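Local coordinates for protein glutathione S-transferase delta (Bombyx mori, PDB 3VK9) that probably transfers glutathione to electrophilic compounds, working as a homodimer of the delta class of glutathione transferases, at residues 113-116 with 117-121. Numbering follows the deposited sequence.
Sequences YFYP and QVFAG
Q117 reaches back one turn to Y113: its side-chain amide takes the carbonyl that its own N-H would bond in a regular helix. NE2 of Q117 donates to Y113 O at 2.9 Å in a nearly straight bond (171°); the acceptor lies in the amide plane, while the donor sits above the carbonyl plane. The same NE2 hangs 3.3 Å over the centre of the Y113 ring, the amide being steeply inclined to it. Glutamine suits the place because its chain, extended beyond CG, spans the full turn. The Y113 hydroxyl is held elsewhere, by D172 and N129.

P116 has no amide hydrogen to give to the turn before, and the helix kinks there. Beyond the proline, Q117 N bonds weakly to F114 O, which V118 N also uses at 3.1 Å; F119 N then bonds Y115 O at 2.9 Å, and A120 N weakly P116 O.

Apolar contacts follow the same spacing. V118 CG2 lies over the F114 ring in a CH-pi contact, 3.6 Å from its centroid; with CG of F114 anti to the backbone N (chi1 -163°), the ring turns one face to the valine methyl. Y115 and F119 point the same way, Y115 CD1 to F119 CE1 3.7 Å, their rings oblique. Both F114 and V118 also pack on helix 195-213.

G121 then takes positive phi, easy for a residue without a side chain. This is the C-terminal end of a helix with a proline kink, where helix 89-119 of the all-helical GST C-terminal domain runs into a loop.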
loop_
_atom_site.group_PDB
_atom_site.type_symbol
_atom_site.label_atom_id
_atom_site.label_comp_id
_atom_site.label_asym_id
_atom_site.label_seq_id
_atom_site.Cartn_x
_atom_site.Cartn_y
_atom_site.Cartn_z
ATOM N N TYR A 113 -2.872 13.633 9.446
ATOM C CA TYR A 113 -3.043 14.354 10.693
ATOM C C TYR A 113 -1.901 15.332 10.950
ATOM O O TYR A 113 -2.125 16.487 11.330
ATOM C CB TYR A 113 -3.108 13.348 11.852
ATOM C CG TYR A 113 -3.059 14.003 13.205
ATOM C CD1 TYR A 113 -4.085 14.843 13.622
ATOM C CD2 TYR A 113 -1.993 13.776 14.076
ATOM C CE1 TYR A 113 -4.056 15.450 14.862
ATOM C CE2 TYR A 113 -1.959 14.377 15.329
ATOM C CZ TYR A 113 -2.994 15.211 15.713
ATOM O OH TYR A 113 -2.983 15.824 16.954
ATOM N N PHE A 114 -0.679 14.851 10.727
ATOM C CA PHE A 114 0.536 15.523 11.195
ATOM C C PHE A 114 1.182 16.522 10.228
ATOM O O PHE A 114 1.600 17.599 10.642
ATOM C CB PHE A 114 1.567 14.474 11.622
ATOM C CG PHE A 114 2.683 15.022 12.474
ATOM C CD1 PHE A 114 2.410 15.847 13.542
ATOM C CD2 PHE A 114 4.006 14.698 12.209
ATOM C CE1 PHE A 114 3.439 16.347 14.333
ATOM C CE2 PHE A 114 5.034 15.188 12.997
ATOM C CZ PHE A 114 4.751 16.011 14.054
ATOM N N TYR A 115 1.288 16.164 8.950
ATOM C CA TYR A 115 2.078 16.971 8.020
ATOM C C TYR A 115 1.446 18.313 7.638
ATOM O O TYR A 115 2.163 19.269 7.347
ATOM C CB TYR A 115 2.492 16.155 6.791
ATOM C CG TYR A 115 3.480 15.043 7.113
ATOM C CD1 TYR A 115 4.480 15.224 8.063
ATOM C CD2 TYR A 115 3.410 13.816 6.476
ATOM C CE1 TYR A 115 5.387 14.208 8.361
ATOM C CE2 TYR A 115 4.311 12.798 6.764
ATOM C CZ TYR A 115 5.294 12.999 7.710
ATOM O OH TYR A 115 6.188 11.986 7.999
ATOM N N PRO A 116 0.107 18.396 7.639
ATOM C CA PRO A 116 -0.501 19.725 7.538
ATOM C C PRO A 116 -0.059 20.643 8.683
ATOM O O PRO A 116 0.123 21.840 8.458
ATOM C CB PRO A 116 -1.999 19.434 7.652
ATOM C CG PRO A 116 -2.144 18.055 7.092
ATOM C CD PRO A 116 -0.894 17.319 7.508
ATOM N N GLN A 117 0.107 20.100 9.888
ATOM C CA GLN A 117 0.528 20.923 11.023
ATOM C C GLN A 117 1.985 21.359 10.896
ATOM O O GLN A 117 2.344 22.485 11.244
ATOM C CB GLN A 117 0.347 20.168 12.334
ATOM C CG GLN A 117 -1.016 19.536 12.523
ATOM C CD GLN A 117 -1.116 18.864 13.878
ATOM O OE1 GLN A 117 -0.866 19.495 14.906
ATOM N NE2 GLN A 117 -1.451 17.572 13.887
ATOM N N VAL A 118 2.821 20.465 10.395
ATOM C CA VAL A 118 4.253 20.725 10.311
ATOM C C VAL A 118 4.624 21.616 9.125
ATOM O O VAL A 118 5.447 22.524 9.259
ATOM C CB VAL A 118 5.047 19.410 10.215
ATOM C CG1 VAL A 118 6.541 19.686 10.242
ATOM C CG2 VAL A 118 4.649 18.472 11.353
ATOM N N PHE A 119 4.021 21.355 7.968
ATOM C CA PHE A 119 4.425 22.039 6.744
ATOM C C PHE A 119 3.427 23.060 6.208
ATOM O O PHE A 119 3.697 23.713 5.198
ATOM C CB PHE A 119 4.754 21.026 5.650
ATOM C CG PHE A 119 5.866 20.101 6.013
ATOM C CD1 PHE A 119 5.599 18.798 6.401
ATOM C CD2 PHE A 119 7.179 20.539 5.986
ATOM C CE1 PHE A 119 6.623 17.948 6.744
ATOM C CE2 PHE A 119 8.212 19.691 6.324
ATOM C CZ PHE A 119 7.938 18.398 6.705
ATOM N N ALA A 120 2.282 23.194 6.868
ATOM C CA ALA A 120 1.285 24.184 6.457
ATOM C C ALA A 120 0.683 24.912 7.652
ATOM O O ALA A 120 -0.414 25.463 7.559
ATOM C CB ALA A 120 0.187 23.522 5.638
ATOM N N GLY A 121 1.399 24.903 8.772
ATOM C CA GLY A 121 0.913 25.512 10.003
ATOM C C GLY A 121 -0.566 25.299 10.305
ATOM O O GLY A 121 -1.217 26.160 10.898
#